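Local coordinates for Serine/threonine-protein acetyltransferase HopZ1a (Pseudomonas syringae pv. syringae, PDB 5KLP), which transfers acetyl groups from acetyl-CoA to serine, threonine and lysine side chains of proteins in infected plant cells, with inositol hexakisphosphate as cofactor, at residues T67-M72 against L85-D90; C189-L194 against D326-Q331; A105-F110 against K199-A204. The protein carries 10 engineered substitutions. All blocks are in the same frame, centred on the assembly; numbering follows the deposited sequence.

Contact 1. Residues T67-M72 against L85-D90; sequences THLDAM and LKHFRD
Strand 85-87, the outermost strand on one side of the mixed sheet, leans on helix 61-79 through His87, whose imidazole meets two consecutive helix residues, Leu69 and Asp70. The strand and the helix approach most closely at Asp70 and His87, whose CA atoms are 6.3 Å apart. His87 points at the helix, and its chi1 of 173° sets the ring between Leu69 and Asp70. Leu69 lies over one face of this ring: its CD2 methyl sits 3.7 Å from the ring centroid, almost on the normal, in a CH-pi contact. The methyl is displaced a little toward the rim and comes to 3.6 Å from His87 CG, while Leu69 CB is 3.9 Å from His87 ND1. Asp70 takes the ring edge instead. His87 ND1 donates to Asp70 OD1 over 2.6 Å, with a bent N-H...O angle of 140°. The donor approaches from above the carboxylate plane, 43° out of it; the carboxylate and imidazole planes are turned well apart, and the bond, though short, is not straight. Asp70 OD1 also comes to 3.2 Å from His87 CB. Leu69 reaches on to Ile109 of the neighbouring strand 105-110, which carries the helix packing from the edge strand into the sheet. On its other nitrogen, NE2, His87 is hydrogen-bonded to a citrate that probably came from the crystallisation liquor. The pair is a His-carboxylate hydrogen bond at the surface. With an aspartate at ND1 and a citrate at NE2, the surroundings would probably favour a positively charged imidazole, at least in this crystal, where the citrate is present, while Leu69 and Asp70 together limit its rotation about the CB-CG bond.

Contact 2. Residues C189-L194 against D326-Q331; sequences CVMYSL and DGFRLQ. With IHP (inositol hexakisphosphate), chain D.
Arg329 NH1 forms salt bridges with two carboxylates, those of Asp65 and Asp188, and across the contact the CG of Met191 lies 3.6 Å from the same nitrogen. The arginine belongs to helix 324-340 and Met191 to helix 189-202. Over the two short segments the helix axes approach to 9.8 Å, with an angle of 70° between their directions. Met191, a selenomethionine, is folded rather than extended (chi2 -55°). Its chain crosses that of Arg329 at about a right angle, and SE lies 3.8 Å from Arg329 CB. The same SE is 5.0 Å from the centroid of the Phe328 ring, an oblique Met-aromatic contact. Phe328 carries the rest of the contact on helix 324-340. The backbone O of Met191 comes to 3.4 Å from its CE2, again obliquely, while Leu194 sits at the ring edge with CG 4.1 Å from Phe328 CZ. Elsewhere on its edge the ring meets the cofactor: Phe328 CE1 is 3.4 Å from phosphate oxygen O42 of inositol hexakisphosphate. That oxygen is also the acceptor of a nearly straight bond from Gln331 NE2, at 3.0 Å and 165°. Phe328 thus spans from the Met191-Leu194 packing to the phosphate, and one turn of helix 324-340 serves both the interface and the cofactor pocket. At the start of helix 189-202, Cys189 O accepts from both the N and the OG of Ser193, which arrive from opposite faces of its plane. A catalytic cysteine on the first turn of a buried helix is the arrangement of clan CA cysteine peptidases, to which this family is related; here that helix packs against a helix lining the inositol hexakisphosphate site.

Contact 3. Residues A105-F110 against K199-A204; sequences AFRAIF and KAHKNA. With IHP (inositol hexakisphosphate), chain D.
The guanidinium of Arg107 has His201 CB over one face, while Ala200 O and Ala204 CB lie at its edge, near its plane. The His201 ring is turned 71° from the guanidinium plane. This is helix-on-sheet packing: strand 105-110 of the mixed sheet sends one arginine up against the C-terminal end of helix 189-202. The arginine bends at chi2 (-53°), and its NH2 does most of the touching, 3.2 Å from His201 CA and 4.1 Å from Ala204 CB. Ala200 O is reached through water, which accepts from Arg107 NH2 at 3.1 Å and donates to Ala200 O at 2.7 Å. The strongest partner of the arginine is within the sheet: NE forms a salt bridge with Asp128 of the adjacent strand, and NH1 bonds to Gly82 O, so the guanidinium is held from several sides. Where the helix ends, Asn203 N and ND2 both bond to Lys199 O, from opposite faces of its plane. The same helix end serves the cofactor, for O32 of inositol hexakisphosphate accepts both Lys199 NZ, at 3.0 Å, and Lys202 NZ, at 2.6 Å.

Helix 189-202 is the common element: contact 2 uses its first turns, contact 3 its last, and their centres are about 15 Å apart. Contact 1 lies about 13 Å from each, centre to centre. Its strand, 85-87, is the neighbour of strand 105-110 in the mixed sheet and pairs with it through backbone bonds, while Met72 packs on Met191 and Leu194, and Leu85 on Leu194. Along the chain contact 1 closes before the others open, whereas contacts 2 and 3 interleave. Sheet, helix 61-79 and helix 324-340 therefore all meet around the helix that carries the catalytic Cys189, and contacts 2 and 3 both reach the inositol hexakisphosphate, tying cofactor site and active site to one core.

Contact 1. Residues T67-M72 against L85-D90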
loop_
_atom_site.group_PDB
_atom_site.type_symbol
_atom_site.label_atom_id
_atom_site.label_comp_id
_atom_site.label_asym_id
_atom_site.label_seq_id
_atom_site.Cartn_x
_atom_site.Cartn_y
_atom_site.Cartn_z
ATOM N N THR A 67 -0.257 -15.209 3.364
ATOM C CA THR A 67 -0.583 -16.580 2.976
ATOM C C THR A 67 -1.696 -16.637 1.935
ATOM O O THR A 67 -1.673 -17.466 1.024
ATOM C CB THR A 67 -1.004 -17.406 4.217
ATOM O OG1 THR A 67 0.116 -17.515 5.101
ATOM C CG2 THR A 67 -1.469 -18.798 3.827
ATOM N N HIS A 68 -2.666 -15.742 2.049
ATOM C CA HIS A 68 -3.804 -15.810 1.153
ATOM C C HIS A 68 -3.754 -14.737 0.075
ATOM O O HIS A 68 -4.704 -14.597 -0.704
ATOM C CB HIS A 68 -5.091 -15.702 1.961
ATOM C CG HIS A 68 -5.255 -16.818 2.944
ATOM N ND1 HIS A 68 -5.510 -18.113 2.553
ATOM C CD2 HIS A 68 -5.145 -16.847 4.293
ATOM C CE1 HIS A 68 -5.581 -18.889 3.619
ATOM N NE2 HIS A 68 -5.369 -18.146 4.689
ATOM N N LEU A 69 -2.639 -14.007 0.008
ATOM C CA LEU A 69 -2.529 -12.891 -0.936
ATOM C C LEU A 69 -2.632 -13.328 -2.396
ATOM O O LEU A 69 -3.289 -12.659 -3.207
ATOM C CB LEU A 69 -1.217 -12.129 -0.719
ATOM C CG LEU A 69 -1.034 -10.934 -1.659
ATOM C CD1 LEU A 69 -2.207 -9.983 -1.515
ATOM C CD2 LEU A 69 0.277 -10.223 -1.395
ATOM N N ASP A 70 -2.003 -14.445 -2.744
ATOM C CA ASP A 70 -2.061 -14.923 -4.125
ATOM C C ASP A 70 -3.511 -15.068 -4.600
ATOM O O ASP A 70 -3.829 -14.743 -5.743
ATOM C CB ASP A 70 -1.334 -16.262 -4.290
ATOM C CG ASP A 70 0.173 -16.130 -4.166
ATOM O OD1 ASP A 70 0.692 -14.992 -4.241
ATOM O OD2 ASP A 70 0.845 -17.172 -4.013
ATOM N N ALA A 71 -4.389 -15.541 -3.723
ATOM C CA ALA A 71 -5.785 -15.744 -4.109
ATOM C C ALA A 71 -6.470 -14.408 -4.381
ATOM O O ALA A 71 -7.222 -14.265 -5.346
ATOM C CB ALA A 71 -6.535 -16.519 -3.043
HETATM N N MSE A 72 -6.199 -13.419 -3.541
HETATM C CA MSE A 72 -6.809 -12.118 -3.734
HETATM C C MSE A 72 -6.216 -11.408 -4.945
HETATM O O MSE A 72 -6.923 -10.728 -5.688
HETATM C CB MSE A 72 -6.657 -11.270 -2.472
HETATM C CG MSE A 72 -7.433 -11.817 -1.292
HETATM SE SE MSE A 72 -7.033 -10.834 0.354
HETATM C CE MSE A 72 -5.390 -11.745 0.863
ATOM N N LEU A 85 -1.141 -7.292 -11.328
ATOM C CA LEU A 85 -0.564 -7.343 -10.002
ATOM C C LEU A 85 0.097 -8.697 -9.743
ATOM O O LEU A 85 -0.455 -9.746 -10.066
ATOM C CB LEU A 85 -1.644 -7.051 -8.961
ATOM C CG LEU A 85 -1.252 -7.150 -7.487
ATOM C CD1 LEU A 85 -0.128 -6.156 -7.170
ATOM C CD2 LEU A 85 -2.477 -6.906 -6.610
ATOM N N LYS A 86 1.289 -8.663 -9.166
ATOM C CA LYS A 86 2.004 -9.884 -8.815
ATOM C C LYS A 86 2.420 -9.857 -7.357
ATOM O O LYS A 86 2.753 -8.810 -6.811
ATOM C CB LYS A 86 3.231 -10.090 -9.709
ATOM C CG LYS A 86 2.884 -10.208 -11.179
ATOM C CD LYS A 86 4.069 -10.663 -12.011
ATOM C CE LYS A 86 4.150 -12.191 -12.020
ATOM N NZ LYS A 86 5.205 -12.707 -12.934
ATOM N N HIS A 87 2.371 -11.012 -6.722
ATOM C CA HIS A 87 2.906 -11.180 -5.382
ATOM C C HIS A 87 4.286 -11.808 -5.507
ATOM O O HIS A 87 4.402 -12.918 -6.009
ATOM C CB HIS A 87 1.965 -12.063 -4.547
ATOM C CG HIS A 87 2.503 -12.447 -3.203
ATOM N ND1 HIS A 87 2.001 -13.513 -2.482
ATOM C CD2 HIS A 87 3.486 -11.906 -2.441
ATOM C CE1 HIS A 87 2.655 -13.613 -1.338
ATOM N NE2 HIS A 87 3.562 -12.652 -1.288
ATOM N N PHE A 88 5.328 -11.103 -5.078
ATOM C CA PHE A 88 6.668 -11.694 -5.091
ATOM C C PHE A 88 7.062 -12.020 -3.662
ATOM O O PHE A 88 6.731 -11.273 -2.736
ATOM C CB PHE A 88 7.700 -10.763 -5.734
ATOM C CG PHE A 88 7.444 -10.479 -7.193
ATOM C CD1 PHE A 88 7.376 -11.513 -8.117
ATOM C CD2 PHE A 88 7.320 -9.173 -7.648
ATOM C CE1 PHE A 88 7.152 -11.250 -9.461
ATOM C CE2 PHE A 88 7.095 -8.906 -8.984
ATOM C CZ PHE A 88 7.014 -9.948 -9.896
ATOM N N ARG A 89 7.740 -13.148 -3.465
ATOM C CA ARG A 89 8.085 -13.577 -2.112
ATOM C C ARG A 89 9.315 -12.844 -1.585
ATOM O O ARG A 89 9.627 -12.901 -0.398
ATOM C CB ARG A 89 8.310 -15.097 -2.079
ATOM N N ASP A 90 9.991 -12.128 -2.474
ATOM C CA ASP A 90 11.178 -11.352 -2.125
ATOM C C ASP A 90 11.392 -10.324 -3.239
ATOM O O ASP A 90 10.989 -10.578 -4.370
ATOM C CB ASP A 90 12.398 -12.280 -1.968
ATOM C CG ASP A 90 13.625 -11.559 -1.425
ATOM O OD1 ASP A 90 14.268 -10.798 -2.187
ATOM O OD2 ASP A 90 13.957 -11.775 -0.240
#

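Contact 2. Residues C189-L194 against D326-Q331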
loop_
_atom_site.group_PDB
_atom_site.type_symbol
_atom_site.label_atom_id
_atom_site.label_comp_id
_atom_site.label_asym_id
_atom_site.label_seq_id
_atom_site.Cartn_x
_atom_site.Cartn_y
_atom_site.Cartn_z
ATOM N N CYS A 189 -0.028 -4.393 6.716
ATOM C CA CYS A 189 0.674 -3.842 5.567
ATOM C C CYS A 189 0.361 -4.574 4.271
ATOM O O CYS A 189 0.392 -3.977 3.202
ATOM C CB CYS A 189 2.182 -3.853 5.837
ATOM S SG CYS A 189 2.701 -2.381 6.778
ATOM N N VAL A 190 0.021 -5.854 4.357
ATOM C CA VAL A 190 -0.382 -6.560 3.162
ATOM C C VAL A 190 -1.674 -5.969 2.601
ATOM O O VAL A 190 -1.800 -5.814 1.394
ATOM C CB VAL A 190 -0.583 -8.056 3.412
ATOM C CG1 VAL A 190 -1.052 -8.740 2.150
ATOM C CG2 VAL A 190 0.716 -8.703 3.906
HETATM N N MSE A 191 -2.629 -5.654 3.475
HETATM C CA MSE A 191 -3.907 -5.096 3.038
HETATM C C MSE A 191 -3.708 -3.681 2.473
HETATM O O MSE A 191 -4.319 -3.335 1.459
HETATM C CB MSE A 191 -4.921 -5.084 4.189
HETATM C CG MSE A 191 -5.512 -6.467 4.503
HETATM SE SE MSE A 191 -6.323 -7.285 2.882
HETATM C CE MSE A 191 -4.953 -8.658 2.541
ATOM N N TYR A 192 -2.863 -2.867 3.110
ATOM C CA TYR A 192 -2.585 -1.530 2.558
ATOM C C TYR A 192 -1.927 -1.662 1.190
ATOM O O TYR A 192 -2.269 -0.950 0.255
ATOM C CB TYR A 192 -1.685 -0.693 3.480
ATOM C CG TYR A 192 -2.432 -0.042 4.622
ATOM C CD1 TYR A 192 -3.169 1.116 4.426
ATOM C CD2 TYR A 192 -2.427 -0.616 5.896
ATOM C CE1 TYR A 192 -3.874 1.706 5.481
ATOM C CE2 TYR A 192 -3.119 -0.037 6.944
ATOM C CZ TYR A 192 -3.835 1.123 6.732
ATOM O OH TYR A 192 -4.523 1.690 7.783
ATOM N N SER A 193 -0.979 -2.586 1.080
ATOM C CA SER A 193 -0.263 -2.763 -0.176
ATOM C C SER A 193 -1.196 -3.239 -1.289
ATOM O O SER A 193 -1.087 -2.788 -2.430
ATOM C CB SER A 193 0.902 -3.749 0.009
ATOM O OG SER A 193 1.876 -3.231 0.910
ATOM N N LEU A 194 -2.091 -4.172 -0.962
ATOM C CA LEU A 194 -3.067 -4.660 -1.938
ATOM C C LEU A 194 -4.003 -3.528 -2.341
ATOM O O LEU A 194 -4.257 -3.305 -3.526
ATOM C CB LEU A 194 -3.859 -5.857 -1.377
ATOM C CG LEU A 194 -5.006 -6.376 -2.247
ATOM C CD1 LEU A 194 -4.478 -6.788 -3.619
ATOM C CD2 LEU A 194 -5.746 -7.552 -1.582
ATOM N N ASP A 326 -9.561 -2.986 8.011
ATOM C CA ASP A 326 -10.105 -4.298 8.375
ATOM C C ASP A 326 -11.376 -4.559 7.573
ATOM O O ASP A 326 -11.687 -5.702 7.223
ATOM C CB ASP A 326 -10.348 -4.343 9.885
ATOM C CG ASP A 326 -9.062 -4.062 10.679
ATOM O OD1 ASP A 326 -8.013 -4.716 10.422
ATOM O OD2 ASP A 326 -9.076 -3.132 11.505
ATOM N N GLY A 327 -12.083 -3.483 7.241
ATOM C CA GLY A 327 -13.221 -3.560 6.343
ATOM C C GLY A 327 -12.790 -3.925 4.928
ATOM O O GLY A 327 -13.453 -4.711 4.250
ATOM N N PHE A 328 -11.680 -3.347 4.478
ATOM C CA PHE A 328 -11.144 -3.681 3.166
ATOM C C PHE A 328 -10.805 -5.183 3.086
ATOM O O PHE A 328 -11.055 -5.826 2.072
ATOM C CB PHE A 328 -9.910 -2.820 2.845
ATOM C CG PHE A 328 -9.234 -3.196 1.550
ATOM C CD1 PHE A 328 -9.843 -2.932 0.330
ATOM C CD2 PHE A 328 -8.020 -3.861 1.556
ATOM C CE1 PHE A 328 -9.237 -3.302 -0.867
ATOM C CE2 PHE A 328 -7.413 -4.241 0.373
ATOM C CZ PHE A 328 -8.022 -3.960 -0.844
ATOM N N ARG A 329 -10.255 -5.740 4.163
ATOM C CA ARG A 329 -9.918 -7.164 4.171
ATOM C C ARG A 329 -11.172 -8.025 3.995
ATOM O O ARG A 329 -11.144 -8.990 3.247
ATOM C CB ARG A 329 -9.177 -7.559 5.451
ATOM C CG ARG A 329 -8.764 -9.045 5.502
ATOM C CD ARG A 329 -7.730 -9.268 6.621
ATOM N NE ARG A 329 -8.005 -8.323 7.684
ATOM C CZ ARG A 329 -7.125 -7.507 8.248
ATOM N NH1 ARG A 329 -5.841 -7.510 7.909
ATOM N NH2 ARG A 329 -7.553 -6.690 9.180
ATOM N N LEU A 330 -12.252 -7.671 4.689
ATOM C CA LEU A 330 -13.527 -8.367 4.554
ATOM C C LEU A 330 -14.024 -8.303 3.105
ATOM O O LEU A 330 -14.539 -9.278 2.560
ATOM C CB LEU A 330 -14.564 -7.753 5.500
ATOM C CG LEU A 330 -14.179 -7.770 6.990
ATOM C CD1 LEU A 330 -15.287 -7.175 7.844
ATOM C CD2 LEU A 330 -13.852 -9.183 7.467
ATOM N N GLN A 331 -13.874 -7.134 2.492
ATOM C CA GLN A 331 -14.256 -6.933 1.101
ATOM C C GLN A 331 -13.481 -7.853 0.159
ATOM O O GLN A 331 -14.059 -8.447 -0.763
ATOM C CB GLN A 331 -14.030 -5.474 0.705
ATOM C CG GLN A 331 -14.052 -5.229 -0.780
ATOM C CD GLN A 331 -13.645 -3.804 -1.123
ATOM O OE1 GLN A 331 -14.420 -2.862 -0.940
ATOM N NE2 GLN A 331 -12.404 -3.639 -1.581
HETATM C C1 IHP D . -15.313 -0.819 -4.265
HETATM C C2 IHP D . -14.086 -0.479 -3.303
HETATM C C3 IHP D . -14.275 0.131 -1.862
HETATM C C4 IHP D . -15.794 0.478 -1.499
HETATM C C5 IHP D . -16.781 0.654 -2.638
HETATM C C6 IHP D . -16.660 -0.618 -3.465
HETATM O O11 IHP D . -15.261 -0.172 -5.401
HETATM P P1 IHP D . -15.209 -0.736 -6.997
HETATM O O21 IHP D . -14.265 0.135 -7.824
HETATM O O31 IHP D . -16.607 -0.655 -7.620
HETATM O O41 IHP D . -14.741 -2.173 -7.149
HETATM O O12 IHP D . -13.048 0.149 -3.955
HETATM P P2 IHP D . -11.588 -0.682 -4.051
HETATM O O22 IHP D . -11.798 -2.016 -4.798
HETATM O O32 IHP D . -10.460 0.092 -4.742
HETATM O O42 IHP D . -11.153 -1.078 -2.619
HETATM O O13 IHP D . -13.541 1.171 -1.824
HETATM P P3 IHP D . -12.214 1.689 -0.924
HETATM O O23 IHP D . -10.933 0.855 -0.967
HETATM O O33 IHP D . -12.018 2.951 -1.762
HETATM O O43 IHP D . -12.538 2.031 0.527
HETATM O O14 IHP D . -15.880 1.525 -0.665
HETATM P P4 IHP D . -16.058 1.366 0.938
HETATM O O24 IHP D . -14.733 1.026 1.622
HETATM O O34 IHP D . -16.659 2.633 1.581
HETATM O O44 IHP D . -17.034 0.219 1.262
HETATM O O15 IHP D . -16.726 1.818 -3.305
HETATM P P5 IHP D . -17.963 2.992 -3.249
HETATM O O25 IHP D . -18.950 2.687 -2.117
HETATM O O35 IHP D . -17.371 4.404 -2.985
HETATM O O45 IHP D . -18.766 3.057 -4.552
HETATM O O16 IHP D . -17.709 -0.750 -4.275
HETATM P P6 IHP D . -18.408 -2.173 -4.678
HETATM O O26 IHP D . -18.397 -3.126 -3.484
HETATM O O36 IHP D . -19.863 -1.973 -5.138
HETATM O O46 IHP D . -17.658 -2.837 -5.838
#

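Contact 3. Residues A105-F110 against K199-A204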
loop_
_atom_site.group_PDB
_atom_site.type_symbol
_atom_site.label_atom_id
_atom_site.label_comp_id
_atom_site.label_asym_id
_atom_site.label_seq_id
_atom_site.Cartn_x
_atom_site.Cartn_y
_atom_site.Cartn_z
ATOM N N ALA A 105 3.471 -2.113 -17.994
ATOM C CA ALA A 105 3.002 -1.585 -16.717
ATOM C C ALA A 105 2.569 -2.731 -15.794
ATOM O O ALA A 105 1.705 -3.528 -16.160
ATOM C CB ALA A 105 1.851 -0.606 -16.926
ATOM N N PHE A 106 3.147 -2.822 -14.599
ATOM C CA PHE A 106 2.657 -3.808 -13.640
ATOM C C PHE A 106 2.867 -3.355 -12.205
ATOM O O PHE A 106 3.567 -2.370 -11.940
ATOM C CB PHE A 106 3.305 -5.181 -13.887
ATOM C CG PHE A 106 4.779 -5.254 -13.571
ATOM C CD1 PHE A 106 5.215 -5.633 -12.307
ATOM C CD2 PHE A 106 5.729 -4.989 -14.547
ATOM C CE1 PHE A 106 6.571 -5.720 -12.010
ATOM C CE2 PHE A 106 7.081 -5.078 -14.258
ATOM C CZ PHE A 106 7.504 -5.448 -12.983
ATOM N N ARG A 107 2.233 -4.071 -11.283
ATOM C CA ARG A 107 2.334 -3.744 -9.872
ATOM C C ARG A 107 2.851 -4.976 -9.137
ATOM O O ARG A 107 2.615 -6.111 -9.564
ATOM C CB ARG A 107 0.973 -3.330 -9.283
ATOM C CG ARG A 107 -0.010 -2.575 -10.210
ATOM C CD ARG A 107 0.611 -1.392 -10.841
ATOM N NE ARG A 107 -0.295 -0.416 -11.457
ATOM C CZ ARG A 107 -1.034 -0.599 -12.551
ATOM N NH1 ARG A 107 -1.086 -1.768 -13.172
ATOM N NH2 ARG A 107 -1.761 0.407 -13.011
ATOM N N ALA A 108 3.561 -4.752 -8.038
ATOM C CA ALA A 108 4.154 -5.847 -7.289
ATOM C C ALA A 108 3.992 -5.611 -5.789
ATOM O O ALA A 108 4.176 -4.488 -5.315
ATOM C CB ALA A 108 5.626 -5.997 -7.646
ATOM N N ILE A 109 3.655 -6.669 -5.053
ATOM C CA ILE A 109 3.647 -6.637 -3.599
ATOM C C ILE A 109 4.687 -7.618 -3.085
ATOM O O ILE A 109 4.753 -8.760 -3.534
ATOM C CB ILE A 109 2.264 -6.989 -3.032
ATOM C CG1 ILE A 109 1.220 -5.986 -3.532
ATOM C CG2 ILE A 109 2.288 -7.040 -1.493
ATOM C CD1 ILE A 109 -0.214 -6.363 -3.199
ATOM N N PHE A 110 5.518 -7.181 -2.150
ATOM C CA PHE A 110 6.561 -8.063 -1.653
ATOM C C PHE A 110 6.913 -7.665 -0.235
ATOM O O PHE A 110 6.762 -6.505 0.141
ATOM C CB PHE A 110 7.798 -8.022 -2.566
ATOM C CG PHE A 110 8.367 -6.641 -2.762
ATOM C CD1 PHE A 110 9.306 -6.129 -1.883
ATOM C CD2 PHE A 110 7.952 -5.857 -3.827
ATOM C CE1 PHE A 110 9.838 -4.836 -2.071
ATOM C CE2 PHE A 110 8.469 -4.563 -4.019
ATOM C CZ PHE A 110 9.411 -4.060 -3.139
ATOM N N LYS A 199 -5.508 1.045 -6.131
ATOM C CA LYS A 199 -5.624 2.504 -6.292
ATOM C C LYS A 199 -4.647 3.034 -7.335
ATOM O O LYS A 199 -4.949 3.985 -8.056
ATOM C CB LYS A 199 -5.395 3.227 -4.957
ATOM C CG LYS A 199 -6.426 2.898 -3.875
ATOM C CD LYS A 199 -7.856 3.035 -4.408
ATOM C CE LYS A 199 -8.878 2.864 -3.303
ATOM N NZ LYS A 199 -10.259 2.897 -3.847
ATOM N N ALA A 200 -3.478 2.414 -7.419
ATOM C CA ALA A 200 -2.467 2.816 -8.393
ATOM C C ALA A 200 -2.976 2.553 -9.800
ATOM O O ALA A 200 -2.718 3.314 -10.719
ATOM C CB ALA A 200 -1.185 2.071 -8.160
ATOM N N HIS A 201 -3.693 1.444 -9.947
ATOM C CA HIS A 201 -4.329 1.100 -11.207
ATOM C C HIS A 201 -5.440 2.086 -11.522
ATOM O O HIS A 201 -5.513 2.600 -12.632
ATOM C CB HIS A 201 -4.888 -0.330 -11.157
ATOM C CG HIS A 201 -5.523 -0.771 -12.443
ATOM N ND1 HIS A 201 -5.118 -0.298 -13.673
ATOM C CD2 HIS A 201 -6.539 -1.631 -12.688
ATOM C CE1 HIS A 201 -5.849 -0.857 -14.622
ATOM N NE2 HIS A 201 -6.721 -1.668 -14.051
ATOM N N LYS A 202 -6.302 2.356 -10.544
ATOM C CA LYS A 202 -7.406 3.283 -10.776
ATOM C C LYS A 202 -6.907 4.683 -11.123
ATOM O O LYS A 202 -7.550 5.410 -11.874
ATOM C CB LYS A 202 -8.336 3.378 -9.566
ATOM C CG LYS A 202 -9.246 2.191 -9.350
ATOM C CD LYS A 202 -10.256 2.493 -8.243
ATOM C CE LYS A 202 -11.396 1.469 -8.221
ATOM N NZ LYS A 202 -11.302 0.448 -7.168
ATOM N N ASN A 203 -5.739 5.038 -10.603
ATOM C CA ASN A 203 -5.160 6.351 -10.866
ATOM C C ASN A 203 -3.937 6.234 -11.769
ATOM O O ASN A 203 -2.958 6.951 -11.599
ATOM C CB ASN A 203 -4.798 7.029 -9.543
ATOM C CG ASN A 203 -6.026 7.285 -8.668
ATOM O OD1 ASN A 203 -6.712 8.291 -8.829
ATOM N ND2 ASN A 203 -6.312 6.365 -7.754
ATOM N N ALA A 204 -4.012 5.331 -12.740
ATOM C CA ALA A 204 -2.861 5.015 -13.582
ATOM C C ALA A 204 -2.326 6.250 -14.323
ATOM O O ALA A 204 -1.124 6.359 -14.569
ATOM C CB ALA A 204 -3.215 3.907 -14.568
HETATM C C1 IHP D . -15.313 -0.819 -4.265
HETATM C C2 IHP D . -14.086 -0.479 -3.303
HETATM C C3 IHP D . -14.275 0.131 -1.862
HETATM C C4 IHP D . -15.794 0.478 -1.499
HETATM C C5 IHP D . -16.781 0.654 -2.638
HETATM C C6 IHP D . -16.660 -0.618 -3.465
HETATM O O11 IHP D . -15.261 -0.172 -5.401
HETATM P P1 IHP D . -15.209 -0.736 -6.997
HETATM O O21 IHP D . -14.265 0.135 -7.824
HETATM O O31 IHP D . -16.607 -0.655 -7.620
HETATM O O41 IHP D . -14.741 -2.173 -7.149
HETATM O O12 IHP D . -13.048 0.149 -3.955
HETATM P P2 IHP D . -11.588 -0.682 -4.051
HETATM O O22 IHP D . -11.798 -2.016 -4.798
HETATM O O32 IHP D . -10.460 0.092 -4.742
HETATM O O42 IHP D . -11.153 -1.078 -2.619
HETATM O O13 IHP D . -13.541 1.171 -1.824
HETATM P P3 IHP D . -12.214 1.689 -0.924
HETATM O O23 IHP D . -10.933 0.855 -0.967
HETATM O O33 IHP D . -12.018 2.951 -1.762
HETATM O O43 IHP D . -12.538 2.031 0.527
HETATM O O14 IHP D . -15.880 1.525 -0.665
HETATM P P4 IHP D . -16.058 1.366 0.938
HETATM O O24 IHP D . -14.733 1.026 1.622
HETATM O O34 IHP D . -16.659 2.633 1.581
HETATM O O44 IHP D . -17.034 0.219 1.262
HETATM O O15 IHP D . -16.726 1.818 -3.305
HETATM P P5 IHP D . -17.963 2.992 -3.249
HETATM O O25 IHP D . -18.950 2.687 -2.117
HETATM O O35 IHP D . -17.371 4.404 -2.985
HETATM O O45 IHP D . -18.766 3.057 -4.552
HETATM O O16 IHP D . -17.709 -0.750 -4.275
HETATM P P6 IHP D . -18.408 -2.173 -4.678
HETATM O O26 IHP D . -18.397 -3.126 -3.484
HETATM O O36 IHP D . -19.863 -1.973 -5.138
HETATM O O46 IHP D . -17.658 -2.837 -5.838
HETATM O O HOH W 1 -0.333 2.975 -11.894
#